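Local structure of adenylation domain (5N9X) at residues S214-W219 with T317-F322; E373-R378 with R400-G405; L73-P76 with N80-A83. The protein is an adenylation domain of the ANL superfamily of AMP-binding enzymes and binds adenosine-5'-triphosphate, a magnesium ion and threonine. All coordinates share one frame; numbering follows the deposited sequence.

Contact 1 of 3, residues S214-W219 with T317-F322; sequences SVWEIW and TVHATF. With THR (threonine), chain C.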
loop_
_atom_site.group_PDB
_atom_site.type_symbol
_atom_site.label_atom_id
_atom_site.label_comp_id
_atom_site.label_asym_id
_atom_site.label_seq_id
_atom_site.Cartn_x
_atom_site.Cartn_y
_atom_site.Cartn_z
ATOM N N SER A 214 -2.910 2.780 -4.236
ATOM C CA SER A 214 -3.866 3.471 -5.119
ATOM C C SER A 214 -3.206 4.201 -6.280
ATOM O O SER A 214 -3.803 4.377 -7.323
ATOM C CB SER A 214 -4.708 4.471 -4.315
ATOM O OG SER A 214 -3.942 5.606 -3.919
ATOM N N VAL A 215 -1.972 4.647 -6.073
ATOM C CA VAL A 215 -1.126 5.207 -7.143
ATOM C C VAL A 215 -0.875 4.219 -8.269
ATOM O O VAL A 215 -0.970 4.539 -9.441
ATOM C CB VAL A 215 0.220 5.652 -6.587
ATOM C CG1 VAL A 215 1.088 6.300 -7.668
ATOM C CG2 VAL A 215 -0.005 6.613 -5.431
ATOM N N TRP A 216 -0.550 3.003 -7.883
ATOM C CA TRP A 216 -0.386 1.933 -8.832
ATOM C C TRP A 216 -1.699 1.677 -9.551
ATOM O O TRP A 216 -1.737 1.507 -10.765
ATOM C CB TRP A 216 0.116 0.708 -8.094
ATOM C CG TRP A 216 0.088 -0.576 -8.795
ATOM C CD1 TRP A 216 -0.734 -1.613 -8.527
ATOM C CD2 TRP A 216 0.966 -1.013 -9.846
ATOM N NE1 TRP A 216 -0.448 -2.673 -9.347
ATOM C CE2 TRP A 216 0.599 -2.336 -10.166
ATOM C CE3 TRP A 216 2.022 -0.414 -10.550
ATOM C CZ2 TRP A 216 1.253 -3.082 -11.178
ATOM C CZ3 TRP A 216 2.664 -1.149 -11.551
ATOM C CH2 TRP A 216 2.275 -2.469 -11.856
ATOM N N GLU A 217 -2.775 1.667 -8.778
ATOM C CA GLU A 217 -4.077 1.358 -9.321
ATOM C C GLU A 217 -4.522 2.458 -10.294
ATOM O O GLU A 217 -4.876 2.173 -11.432
ATOM C CB GLU A 217 -5.107 1.168 -8.192
ATOM C CG GLU A 217 -4.943 -0.135 -7.408
ATOM C CD GLU A 217 -5.904 -0.255 -6.205
ATOM O OE1 GLU A 217 -6.330 0.781 -5.645
ATOM O OE2 GLU A 217 -6.225 -1.397 -5.811
ATOM N N ILE A 218 -4.501 3.702 -9.845
ATOM C CA ILE A 218 -4.930 4.828 -10.677
ATOM C C ILE A 218 -4.106 4.966 -11.965
ATOM O O ILE A 218 -4.657 5.052 -13.081
ATOM C CB ILE A 218 -4.838 6.175 -9.895
ATOM C CG1 ILE A 218 -5.901 6.252 -8.794
ATOM C CG2 ILE A 218 -4.908 7.363 -10.838
ATOM C CD1 ILE A 218 -5.475 7.122 -7.552
ATOM N N TRP A 219 -2.776 4.973 -11.801
ATOM C CA TRP A 219 -1.892 5.236 -12.919
ATOM C C TRP A 219 -1.668 3.999 -13.779
ATOM O O TRP A 219 -1.364 4.122 -14.966
ATOM C CB TRP A 219 -0.587 5.828 -12.399
ATOM C CG TRP A 219 -0.868 7.225 -12.016
ATOM C CD1 TRP A 219 -0.966 7.735 -10.745
ATOM C CD2 TRP A 219 -1.190 8.297 -12.902
ATOM N NE1 TRP A 219 -1.296 9.056 -10.796
ATOM C CE2 TRP A 219 -1.435 9.435 -12.103
ATOM C CE3 TRP A 219 -1.286 8.410 -14.294
ATOM C CZ2 TRP A 219 -1.777 10.681 -12.658
ATOM C CZ3 TRP A 219 -1.613 9.640 -14.842
ATOM C CH2 TRP A 219 -1.855 10.758 -14.031
ATOM N N THR A 317 8.515 3.882 -3.728
ATOM C CA THR A 317 7.401 4.074 -4.658
ATOM C C THR A 317 6.596 2.800 -4.967
ATOM O O THR A 317 6.719 2.227 -6.039
ATOM C CB THR A 317 7.882 4.729 -5.994
ATOM O OG1 THR A 317 8.868 5.734 -5.717
ATOM C CG2 THR A 317 6.699 5.359 -6.767
ATOM N N VAL A 318 5.723 2.430 -4.033
ATOM C CA VAL A 318 4.745 1.352 -4.182
ATOM C C VAL A 318 5.299 -0.086 -4.247
ATOM O O VAL A 318 4.990 -0.886 -3.361
ATOM C CB VAL A 318 3.832 1.568 -5.418
ATOM C CG1 VAL A 318 2.558 0.765 -5.242
ATOM C CG2 VAL A 318 3.486 3.069 -5.597
ATOM N N HIS A 319 6.081 -0.418 -5.278
ATOM C CA HIS A 319 6.650 -1.768 -5.443
ATOM C C HIS A 319 8.157 -1.778 -5.641
ATOM O O HIS A 319 8.708 -0.884 -6.280
ATOM C CB HIS A 319 6.008 -2.515 -6.638
ATOM C CG HIS A 319 4.515 -2.423 -6.691
ATOM N ND1 HIS A 319 3.710 -2.961 -5.715
ATOM C CD2 HIS A 319 3.685 -1.866 -7.608
ATOM C CE1 HIS A 319 2.441 -2.733 -6.025
ATOM N NE2 HIS A 319 2.399 -2.072 -7.165
ATOM N N ALA A 320 8.809 -2.825 -5.139
ATOM C CA ALA A 320 10.255 -2.940 -5.257
ATOM C C ALA A 320 10.691 -4.294 -5.834
ATOM O O ALA A 320 11.870 -4.469 -6.203
ATOM C CB ALA A 320 10.902 -2.723 -3.909
ATOM N N THR A 321 9.774 -5.262 -5.875
ATOM C CA THR A 321 10.080 -6.585 -6.435
ATOM C C THR A 321 8.897 -7.147 -7.211
ATOM O O THR A 321 7.815 -6.562 -7.216
ATOM C CB THR A 321 10.485 -7.630 -5.351
ATOM O OG1 THR A 321 9.326 -8.110 -4.666
ATOM C CG2 THR A 321 11.456 -7.047 -4.343
ATOM N N PHE A 322 9.121 -8.305 -7.833
ATOM C CA PHE A 322 8.144 -8.995 -8.673
ATOM C C PHE A 322 8.410 -10.494 -8.595
ATOM O O PHE A 322 9.545 -10.969 -8.764
ATOM C CB PHE A 322 8.229 -8.493 -10.128
ATOM C CG PHE A 322 7.298 -9.198 -11.114
ATOM C CD1 PHE A 322 7.584 -10.484 -11.598
ATOM C CD2 PHE A 322 6.176 -8.529 -11.620
ATOM C CE1 PHE A 322 6.734 -11.119 -12.538
ATOM C CE2 PHE A 322 5.330 -9.138 -12.564
ATOM C CZ PHE A 322 5.608 -10.445 -13.026
HETATM N N THR C . 3.532 0.228 -0.926
HETATM C CA THR C . 2.505 -0.583 -0.255
HETATM C C THR C . 2.921 -0.697 1.184
HETATM O O THR C . 2.239 -1.163 2.118
HETATM C CB THR C . 2.363 -2.003 -0.851
HETATM O OG1 THR C . 3.664 -2.614 -0.981
HETATM C CG2 THR C . 1.670 -1.943 -2.206
HETATM O OXT THR C . 4.064 -0.296 1.356
#

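Contact 2 of 3, residues E373-R378 with R400-G405; sequences EGYLNR and RYYHSG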
loop_
_atom_site.group_PDB
_atom_site.type_symbol
_atom_site.label_atom_id
_atom_site.label_comp_id
_atom_site.label_asym_id
_atom_site.label_seq_id
_atom_site.Cartn_x
_atom_site.Cartn_y
_atom_site.Cartn_z
ATOM N N GLU A 373 13.306 10.891 -1.986
ATOM C CA GLU A 373 14.382 11.764 -1.546
ATOM C C GLU A 373 14.430 11.939 -0.034
ATOM O O GLU A 373 15.003 12.906 0.448
ATOM C CB GLU A 373 14.256 13.143 -2.206
ATOM C CG GLU A 373 14.370 13.144 -3.721
ATOM C CD GLU A 373 15.740 12.733 -4.254
ATOM O OE1 GLU A 373 16.599 12.257 -3.470
ATOM O OE2 GLU A 373 15.947 12.866 -5.485
ATOM N N GLY A 374 13.824 11.019 0.708
ATOM C CA GLY A 374 13.836 11.085 2.156
ATOM C C GLY A 374 12.532 11.599 2.740
ATOM O O GLY A 374 11.669 12.081 2.011
ATOM N N TYR A 375 12.392 11.507 4.061
ATOM C CA TYR A 375 11.172 11.935 4.722
ATOM C C TYR A 375 11.022 13.440 4.695
ATOM O O TYR A 375 12.005 14.175 4.529
ATOM C CB TYR A 375 11.130 11.428 6.170
ATOM C CG TYR A 375 11.180 9.926 6.230
ATOM C CD1 TYR A 375 10.101 9.169 5.820
ATOM C CD2 TYR A 375 12.321 9.265 6.664
ATOM C CE1 TYR A 375 10.146 7.802 5.851
ATOM C CE2 TYR A 375 12.374 7.897 6.702
ATOM C CZ TYR A 375 11.283 7.173 6.295
ATOM O OH TYR A 375 11.330 5.822 6.342
ATOM N N LEU A 376 9.773 13.879 4.838
ATOM C CA LEU A 376 9.458 15.286 5.015
ATOM C C LEU A 376 9.627 15.687 6.488
ATOM O O LEU A 376 9.022 15.076 7.382
ATOM C CB LEU A 376 8.030 15.569 4.539
ATOM C CG LEU A 376 7.524 16.999 4.697
ATOM C CD1 LEU A 376 7.831 17.782 3.424
ATOM C CD2 LEU A 376 6.024 17.000 4.998
ATOM N N ASN A 377 10.456 16.703 6.734
ATOM C CA ASN A 377 10.626 17.253 8.079
ATOM C C ASN A 377 10.975 16.198 9.149
ATOM O O ASN A 377 10.503 16.282 10.276
ATOM C CB ASN A 377 9.351 17.990 8.484
ATOM C CG ASN A 377 9.036 19.154 7.564
ATOM O OD1 ASN A 377 9.923 19.695 6.898
ATOM N ND2 ASN A 377 7.764 19.538 7.514
ATOM N N ARG A 378 11.751 15.182 8.765
ATOM C CA ARG A 378 12.287 14.191 9.703
ATOM C C ARG A 378 13.752 14.023 9.350
ATOM O O ARG A 378 14.165 12.990 8.830
ATOM C CB ARG A 378 11.563 12.847 9.613
ATOM C CG ARG A 378 10.053 12.904 9.795
ATOM C CD ARG A 378 9.568 13.220 11.206
ATOM N NE ARG A 378 8.101 13.184 11.251
ATOM C CZ ARG A 378 7.288 14.232 11.100
ATOM N NH1 ARG A 378 7.769 15.457 10.927
ATOM N NH2 ARG A 378 5.972 14.052 11.151
ATOM N N ARG A 400 22.801 5.538 -3.552
ATOM C CA ARG A 400 22.060 6.015 -2.393
ATOM C C ARG A 400 21.084 4.901 -1.985
ATOM O O ARG A 400 20.181 4.560 -2.756
ATOM C CB ARG A 400 21.325 7.317 -2.732
ATOM C CG ARG A 400 20.691 8.029 -1.561
ATOM C CD ARG A 400 20.249 9.438 -1.925
ATOM N NE ARG A 400 19.198 9.889 -1.015
ATOM C CZ ARG A 400 17.895 9.734 -1.229
ATOM N NH1 ARG A 400 17.449 9.159 -2.334
ATOM N NH2 ARG A 400 17.032 10.170 -0.330
ATOM N N TYR A 401 21.278 4.314 -0.807
ATOM C CA TYR A 401 20.518 3.131 -0.411
ATOM C C TYR A 401 19.419 3.495 0.588
ATOM O O TYR A 401 19.677 4.234 1.526
ATOM C CB TYR A 401 21.447 2.076 0.220
ATOM C CG TYR A 401 22.274 1.276 -0.761
ATOM C CD1 TYR A 401 21.698 0.257 -1.533
ATOM C CD2 TYR A 401 23.641 1.517 -0.902
ATOM C CE1 TYR A 401 22.463 -0.476 -2.447
ATOM C CE2 TYR A 401 24.416 0.793 -1.802
ATOM C CZ TYR A 401 23.829 -0.201 -2.568
ATOM O OH TYR A 401 24.607 -0.913 -3.454
ATOM N N TYR A 402 18.207 2.973 0.402
ATOM C CA TYR A 402 17.194 3.049 1.455
ATOM C C TYR A 402 17.178 1.752 2.252
ATOM O O TYR A 402 17.091 0.641 1.696
ATOM C CB TYR A 402 15.779 3.328 0.910
ATOM C CG TYR A 402 14.719 3.188 1.995
ATOM C CD1 TYR A 402 14.581 4.161 2.973
ATOM C CD2 TYR A 402 13.887 2.078 2.055
ATOM C CE1 TYR A 402 13.643 4.050 3.977
ATOM C CE2 TYR A 402 12.929 1.953 3.053
ATOM C CZ TYR A 402 12.815 2.951 4.012
ATOM O OH TYR A 402 11.876 2.873 5.009
ATOM N N HIS A 403 17.248 1.898 3.562
ATOM C CA HIS A 403 17.265 0.745 4.433
ATOM C C HIS A 403 15.824 0.389 4.765
ATOM O O HIS A 403 15.132 1.144 5.435
ATOM C CB HIS A 403 18.092 1.028 5.694
ATOM C CG HIS A 403 19.475 1.554 5.414
ATOM N ND1 HIS A 403 20.342 1.931 6.416
ATOM C CD2 HIS A 403 20.137 1.755 4.252
ATOM C CE1 HIS A 403 21.479 2.346 5.882
ATOM N NE2 HIS A 403 21.381 2.254 4.574
ATOM N N SER A 404 15.371 -0.758 4.278
ATOM C CA SER A 404 13.967 -1.125 4.377
ATOM C C SER A 404 13.567 -1.505 5.799
ATOM O O SER A 404 12.397 -1.400 6.181
ATOM C CB SER A 404 13.658 -2.288 3.423
ATOM O OG SER A 404 14.114 -3.519 3.951
ATOM N N GLY A 405 14.539 -1.980 6.569
ATOM C CA GLY A 405 14.260 -2.532 7.883
ATOM C C GLY A 405 13.567 -3.880 7.771
ATOM O O GLY A 405 12.903 -4.333 8.709
#

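Contact 3 of 3, residues L73-P76 with N80-A83; sequences LRMP and NAIA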
loop_
_atom_site.group_PDB
_atom_site.type_symbol
_atom_site.label_atom_id
_atom_site.label_comp_id
_atom_site.label_asym_id
_atom_site.label_seq_id
_atom_site.Cartn_x
_atom_site.Cartn_y
_atom_site.Cartn_z
ATOM N N LEU A 73 -5.924 16.991 -0.312
ATOM C CA LEU A 73 -7.101 16.489 -0.998
ATOM C C LEU A 73 -7.904 15.665 -0.013
ATOM O O LEU A 73 -7.404 14.689 0.537
ATOM C CB LEU A 73 -6.726 15.659 -2.232
ATOM C CG LEU A 73 -7.925 15.013 -2.939
ATOM C CD1 LEU A 73 -8.798 16.095 -3.577
ATOM C CD2 LEU A 73 -7.516 13.978 -3.990
ATOM N N ARG A 74 -9.147 16.069 0.221
ATOM C CA ARG A 74 -10.013 15.356 1.164
ATOM C C ARG A 74 -11.409 15.108 0.580
ATOM O O ARG A 74 -12.295 15.961 0.688
ATOM C CB ARG A 74 -10.117 16.135 2.480
ATOM C CG ARG A 74 -10.901 15.405 3.525
ATOM C CD ARG A 74 -11.073 16.230 4.782
ATOM N NE ARG A 74 -11.622 15.413 5.861
ATOM C CZ ARG A 74 -12.908 15.081 5.983
ATOM N NH1 ARG A 74 -13.800 15.481 5.089
ATOM N NH2 ARG A 74 -13.306 14.340 7.003
ATOM N N MET A 75 -11.582 13.942 -0.047
ATOM C CA MET A 75 -12.794 13.598 -0.791
ATOM C C MET A 75 -13.040 12.098 -0.828
ATOM O O MET A 75 -12.109 11.315 -0.911
ATOM C CB MET A 75 -12.724 14.069 -2.249
ATOM C CG MET A 75 -12.676 15.540 -2.501
ATOM S SD MET A 75 -13.318 15.861 -4.155
ATOM C CE MET A 75 -12.278 17.233 -4.630
ATOM N N PRO A 76 -14.309 11.697 -0.830
ATOM C CA PRO A 76 -14.630 10.292 -1.092
ATOM C C PRO A 76 -14.137 9.889 -2.482
ATOM O O PRO A 76 -14.059 10.762 -3.344
ATOM C CB PRO A 76 -16.158 10.264 -1.008
ATOM C CG PRO A 76 -16.582 11.680 -1.311
ATOM C CD PRO A 76 -15.516 12.526 -0.672
ATOM N N ASN A 80 -14.871 13.335 -8.862
ATOM C CA ASN A 80 -14.328 14.604 -8.388
ATOM C C ASN A 80 -12.962 14.458 -7.744
ATOM O O ASN A 80 -12.088 15.281 -7.952
ATOM C CB ASN A 80 -15.278 15.283 -7.379
ATOM C CG ASN A 80 -16.686 15.511 -7.931
ATOM O OD1 ASN A 80 -16.877 15.850 -9.110
ATOM N ND2 ASN A 80 -17.674 15.354 -7.062
ATOM N N ALA A 81 -12.780 13.422 -6.942
ATOM C CA ALA A 81 -11.508 13.211 -6.265
ATOM C C ALA A 81 -10.374 12.991 -7.270
ATOM O O ALA A 81 -9.271 13.524 -7.100
ATOM C CB ALA A 81 -11.605 12.033 -5.303
ATOM N N ILE A 82 -10.656 12.217 -8.314
ATOM C CA ILE A 82 -9.670 11.897 -9.325
ATOM C C ILE A 82 -9.336 13.128 -10.168
ATOM O O ILE A 82 -8.147 13.410 -10.452
ATOM C CB ILE A 82 -10.166 10.752 -10.269
ATOM C CG1 ILE A 82 -10.368 9.448 -9.491
ATOM C CG2 ILE A 82 -9.204 10.571 -11.413
ATOM C CD1 ILE A 82 -9.076 8.886 -8.853
ATOM N N ALA A 83 -10.376 13.838 -10.597
ATOM C CA ALA A 83 -10.181 15.012 -11.429
ATOM C C ALA A 83 -9.435 16.100 -10.636
ATOM O O ALA A 83 -8.536 16.764 -11.164
ATOM C CB ALA A 83 -11.537 15.533 -11.961
HETATM O O HOH W 1 -14.755 11.859 -5.668
#

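Contact 1 of 3, residues S214-W219 with T317-F322
Trp216 and His319 make the aromatic part of this buried contact, a T-shaped pair in which the imidazole stands on the indole. The planes meet at 86°, and the centroids of the five-membered ring of Trp216 and of the His319 ring are 4.3 Å apart. NE2 of His319 leads, 3.2 Å from Trp216 CG, while His319 CD2 lies near Trp216 CD2 and CE3. In Trp216, chi1 of 167° carries the indole toward the loop and chi2 of -110° turns its face to His319; a broad flat indole suits the place, as it also packs against Phe188, Phe195 and Trp203. Helix 213-222 thus meets the loop leading into strand 321-324 at the threonine pocket of this ANL-type AMP-binding fold, where Val318 and His319 are both lining residues. Apolar packing comes from Val318, whose two methyls, branching at CB, let one short side chain face two neighbours: CG1 lies 3.8 Å from Trp216 CB, and CG2 is 4.3 Å from Val215 CB. Polar contact with the ligand falls to the backbone, for Val318 O accepts from the amino N of the bound threonine at 3.0 Å and from its OG1 at 3.2 Å. The methyl CG2 of the ligand approaches His319 CE1 obliquely, at 4.0 Å.

Contact 2 of 3, residues E373-R378 with R400-G405
Glu373 and Arg400 cross at about a right angle, with OE1 of the carboxylate standing over one face of the guanidinium, displaced toward the rim. Glu373 OE1 is 3.4 Å from Arg400 NH1, and the two group planes are 43° apart. Since the oxygen stands well out of the guanidinium plane, this salt bridge rests on charge alone, with no N-H aimed at it. Both groups have further partners: Arg400 NH1 is hydrogen-bonded to Ser372 O, and Glu373 OE2 has a second salt bridge, to Arg180. A long arginine, extended from CG to NE, suits the place because it spans the gap to the loop, bringing NH2 to 3.2 Å from the carbonyl carbon of Glu373. Gly374 N sits at the guanidinium edge. With phi at 102°, a CB on Gly374 would press against the carbonyl O of Glu373, so glycine fits here.

Tyr375 and Tyr402 also cross nearly perpendicularly. A chi1 of 171° swings the Tyr402 ring away from its own backbone N and across to the loop, where Tyr375 OH comes up at its ring edge. The two OH atoms, of Tyr375 and Tyr402, are 3.3 Å apart. Tyr375 OH is hydrogen-bonded to Glu315 and Arg385, which fixes the end of this buried phenol. The loop then runs into helix 379-385, with Arg378 at the N-cap. Strand 400-410 belongs to the large mixed sheet of the AMP-binding fold, and the contact borders its nucleotide site: the Tyr402 side chain is about 5 Å from both the ATP and the magnesium ion.

Contact 3 of 3, residues L73-P76 with N80-A83
Met75 turns CG anti to its carbonyl carbon (chi1 -65°), and a nearly extended chi2 then carries SD to Asn80 and Ala81 at the start of the helix; the turn at chi3 directs the methyl CE toward Asn80 O, 3.9 Å away. Leu73 instead swings CG away from its backbone N (chi1 176°), sending CD2 to the carbonyl O of Ala81. Both serve the first half of a beta-alpha-beta unit, in which strand 70-74 passes through a short turn into helix 79-90 and on to the parallel neighbouring strand 94-97. SD of Met75 is 3.7 Å from Ala81 N and 3.8 Å from Asn80 CB; a flexible, unbranched methionine can follow the helix surface in this way. Asn80, crossing it at about a right angle, gives its amide ND2 to Glu136. Ala81 is small enough to let the two backbones come close: its CB lies 3.8 Å from Met75 CB and 3.4 Å from Pro76 O, while its carbonyl O is 3.6 Å from Leu73 CD2. Ala81 N, in the first turn of the helix, is bound by a water, which accepts from Ala81 N at 2.8 Å and donates to Pro76 O at 2.7 Å.

Overall arrangement
Along the chain the three contacts follow in series, contact 3 first, then contact 1, then contact 2. Contacts 1 and 3 have centres about 19 Å apart and meet directly through their helices: Ile218 CG1 of helix 213-222 packs 4.1 Å from Ile82 CD1 of helix 79-90. Contacts 1 and 2, with centres about 18 Å apart, do not touch, yet both reach the same mixed sheet, one by strand 321-324 and the other by strand 400-410. Contacts 2 and 3 lie farthest apart, at about 28 Å between centres. In chain order the series runs from a beta-alpha-beta unit on a separate parallel sheet, through the threonine pocket, to the neighbourhood of ATP and magnesium.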